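Local coordinates for arginase (Glaciozyma antarctica, PDB 5YNL), which probably catalyses the hydrolysis of L-arginine to L-ornithine and urea, as a cold-adapted member of the arginase family, at residues R279-S284 with T321-S326. Numbering follows the deposited sequence. Where two conformers were deposited one is given.
Sequences RPIHLS and TNLLVS
I281 and L324 sit side by side where the parallel strands 281-286 and 324-330 begin to pair, their side chains on one face. These are adjacent inner strands of the arginase alpha/beta sheet, joined through helix 308-320 as a beta-alpha-beta crossover. I281 N donates to L323 O over 2.7 Å, approaching well above the carbonyl plane. I281 O is gripped by V325 N at 3.0 Å and, more weakly, S326 N at 3.4 Å. The register slips by one residue here, from I281-L324 to H282-S326, a beta bulge, and two successive amides therefore share one carbonyl. Past the bulge, S326 O accepts a 2.8 Å bond from L283 N and a weak second one from H282 ND1. Histidine suits this place because, with CG anti to the backbone N (chi1 -167°), its ring comes back beside S326: ND1 finds the carbonyl oxygen while S326 CB lies over a face, 3.6 Å from the ring centroid in a CH-pi contact. A phenylalanine here would probably keep the CH-pi contact but leave S326 O with L283 N as its one N-H donor across the pair. The small serine lets the ring lie close, and its own hydroxyl bonds to T165 on helix 158-168. On the face of I281 and L324, branched L324 CD1 lies 3.7 Å from L283 CB; just before the strand, I281 CD1 meets L323 CB. T321 OG1 takes the amide of L323 in an ST turn, while its own hydroxyl bonds to I318 O of helix 308-320. The bulge is thus accommodated by I281 O taking two amides, while S326 O gains a weak side-chain donor.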
ATOM      1  N   ARG A 279     -11.958   5.978  -9.934  1.00 40.56           N
ATOM      2  CA  ARG A 279     -11.687   5.863  -8.496  1.00 39.44           C
ATOM      3  C   ARG A 279     -10.249   6.219  -8.125  1.00 39.55           C
ATOM      4  O   ARG A 279      -9.310   5.831  -8.833  1.00 39.44           O
ATOM      5  CB  ARG A 279     -11.978   4.428  -8.016  1.00 38.44           C
ATOM      6  CG  ARG A 279     -13.485   4.044  -7.969  1.00 41.33           C
ATOM      7  CD  ARG A 279     -13.660   2.693  -7.315  1.00 41.22           C
ATOM      8  NE  ARG A 279     -15.009   2.150  -7.428  1.00 44.14           N
ATOM      9  CZ  ARG A 279     -16.000   2.373  -6.563  1.00 46.95           C
ATOM     10  NH1 ARG A 279     -17.181   1.822  -6.770  1.00 49.89           N
ATOM     11  NH2 ARG A 279     -15.821   3.146  -5.503  1.00 47.15           N
ATOM     12  N   PRO A 280     -10.066   6.945  -7.008  1.00 40.07           N
ATOM     13  CA  PRO A 280      -8.698   7.179  -6.515  1.00 40.42           C
ATOM     14  C   PRO A 280      -8.040   5.827  -6.250  1.00 38.30           C
ATOM     15  O   PRO A 280      -8.754   4.892  -5.895  1.00 36.64           O
ATOM     16  CB  PRO A 280      -8.921   7.909  -5.180  1.00 41.49           C
ATOM     17  CG  PRO A 280     -10.295   8.515  -5.293  1.00 42.08           C
ATOM     18  CD  PRO A 280     -11.086   7.519  -6.115  1.00 40.72           C
ATOM     19  N   ILE A 281      -6.729   5.709  -6.433  1.00 30.25           N
ATOM     20  CA  ILE A 281      -6.053   4.439  -6.202  1.00 28.16           C
ATOM     21  C   ILE A 281      -5.137   4.519  -4.975  1.00 28.30           C
ATOM     22  O   ILE A 281      -4.321   5.451  -4.854  1.00 30.12           O
ATOM     23  CB  ILE A 281      -5.209   3.999  -7.440  1.00 27.39           C
ATOM     24  CG1 ILE A 281      -6.110   3.372  -8.509  1.00 27.20           C
ATOM     25  CG2 ILE A 281      -4.105   3.010  -7.040  1.00 25.36           C
ATOM     26  CD1 ILE A 281      -5.469   3.298  -9.943  1.00 27.96           C
ATOM     27  N   HIS A 282      -5.263   3.530  -4.089  1.00 30.54           N
ATOM     28  CA  HIS A 282      -4.343   3.350  -2.985  1.00 31.41           C
ATOM     29  C   HIS A 282      -3.461   2.160  -3.343  1.00 28.89           C
ATOM     30  O   HIS A 282      -3.941   1.015  -3.419  1.00 26.78           O
ATOM     31  CB  HIS A 282      -5.094   3.084  -1.666  1.00 32.23           C
ATOM     32  CG  HIS A 282      -4.248   3.194  -0.433  1.00 34.99           C
ATOM     33  ND1 HIS A 282      -2.880   3.391  -0.464  1.00 36.51           N
ATOM     34  CD2 HIS A 282      -4.574   3.124   0.880  1.00 37.07           C
ATOM     35  CE1 HIS A 282      -2.410   3.449   0.767  1.00 39.72           C
ATOM     36  NE2 HIS A 282      -3.420   3.281   1.603  1.00 39.92           N
ATOM     37  N   LEU A 283      -2.182   2.415  -3.584  1.00 31.72           N
ATOM     38  CA  LEU A 283      -1.271   1.309  -3.895  1.00 29.21           C
ATOM     39  C   LEU A 283      -0.443   0.989  -2.678  1.00 31.22           C
ATOM     40  O   LEU A 283       0.447   1.779  -2.286  1.00 33.85           O
ATOM     41  CB  LEU A 283      -0.346   1.629  -5.081  1.00 28.31           C
ATOM     42  CG  LEU A 283       0.695   0.584  -5.506  1.00 25.74           C
ATOM     43  CD1 LEU A 283       0.071  -0.798  -5.848  1.00 23.72           C
ATOM     44  CD2 LEU A 283       1.441   1.114  -6.707  1.00 25.61           C
ATOM     45  N   SER A 284      -0.735  -0.158  -2.063  1.00 22.60           N
ATOM     46  CA  SER A 284      -0.025  -0.535  -0.836  1.00 25.70           C
ATOM     47  C   SER A 284       0.995  -1.622  -1.166  1.00 24.57           C
ATOM     48  O   SER A 284       0.639  -2.807  -1.270  1.00 23.68           O
ATOM     49  CB  SER A 284      -1.010  -1.009   0.232  1.00 27.61           C
ATOM     50  OG  SER A 284      -0.428  -0.904   1.516  1.00 32.74           O
ATOM     51  N   THR A 321      -2.155   6.105 -14.922  1.00 33.26           N
ATOM     52  CA  THR A 321      -3.608   6.358 -14.813  1.00 33.60           C
ATOM     53  C   THR A 321      -3.969   7.738 -14.266  1.00 34.13           C
ATOM     54  O   THR A 321      -5.096   8.193 -14.459  1.00 33.91           O
ATOM     55  CB  THR A 321      -4.350   5.324 -13.928  1.00 32.89           C
ATOM     56  OG1 THR A 321      -4.217   5.705 -12.559  1.00 32.49           O
ATOM     57  CG2 THR A 321      -3.793   3.928 -14.128  1.00 32.13           C
ATOM     58  N   ASN A 322      -3.024   8.371 -13.571  1.00 42.77           N
ATOM     59  CA  ASN A 322      -3.271   9.607 -12.804  1.00 43.61           C
ATOM     60  C   ASN A 322      -4.233   9.463 -11.613  1.00 43.85           C
ATOM     61  O   ASN A 322      -4.604  10.460 -10.996  1.00 44.35           O
ATOM     62  CB  ASN A 322      -3.714  10.776 -13.708  1.00 43.23           C
ATOM     63  CG  ASN A 322      -2.615  11.256 -14.621  1.00 43.04           C
ATOM     64  OD1 ASN A 322      -1.469  11.429 -14.192  1.00 43.89           O
ATOM     65  ND2 ASN A 322      -2.953  11.477 -15.896  1.00 42.05           N
ATOM     66  N   LEU A 323      -4.612   8.228 -11.281  1.00 30.73           N
ATOM     67  CA  LEU A 323      -5.609   7.990 -10.227  1.00 30.11           C
ATOM     68  C   LEU A 323      -4.992   7.809  -8.830  1.00 29.58           C
ATOM     69  O   LEU A 323      -5.702   7.801  -7.822  1.00 29.42           O
ATOM     70  CB  LEU A 323      -6.499   6.793 -10.585  1.00 28.98           C
ATOM     71  CG  LEU A 323      -7.174   6.879 -11.970  1.00 29.71           C
ATOM     72  CD1 LEU A 323      -7.611   5.503 -12.468  1.00 29.03           C
ATOM     73  CD2 LEU A 323      -8.359   7.828 -11.953  1.00 31.08           C
ATOM     74  N   LEU A 324      -3.671   7.666  -8.763  1.00 31.52           N
ATOM     75  CA  LEU A 324      -3.018   7.376  -7.484  1.00 31.07           C
ATOM     76  C   LEU A 324      -3.080   8.551  -6.478  1.00 33.17           C
ATOM     77  O   LEU A 324      -2.665   9.667  -6.781  1.00 35.12           O
ATOM     78  CB  LEU A 324      -1.568   6.970  -7.733  1.00 31.05           C
ATOM     79  CG  LEU A 324      -0.727   6.608  -6.509  1.00 31.04           C
ATOM     80  CD1 LEU A 324      -1.046   5.178  -6.052  1.00 27.20           C
ATOM     81  CD2 LEU A 324       0.769   6.768  -6.844  1.00 32.01           C
ATOM     82  N   VAL A 325      -3.593   8.292  -5.281  1.00 37.34           N
ATOM     83  CA  VAL A 325      -3.556   9.304  -4.232  1.00 39.43           C
ATOM     84  C   VAL A 325      -2.708   8.868  -3.037  1.00 40.21           C
ATOM     85  O   VAL A 325      -2.188   9.708  -2.311  1.00 42.29           O
ATOM     86  CB  VAL A 325      -4.959   9.687  -3.741  1.00 39.29           C
ATOM     87  CG1 VAL A 325      -5.750  10.385  -4.857  1.00 39.47           C
ATOM     88  CG2 VAL A 325      -5.701   8.443  -3.237  1.00 37.16           C
ATOM     89  N   SER A 326      -2.552   7.560  -2.847  1.00 40.21           N
ATOM     90  CA  SER A 326      -1.758   7.042  -1.738  0.78 41.39           C
ATOM     91  C   SER A 326      -0.893   5.864  -2.121  1.00 39.97           C
ATOM     92  O   SER A 326      -1.334   4.955  -2.838  1.00 36.04           O
ATOM     93  CB  SER A 326      -2.636   6.640  -0.561  0.78 40.99           C
ATOM     94  OG  SER A 326      -2.906   7.754   0.252  0.78 43.19           O
TER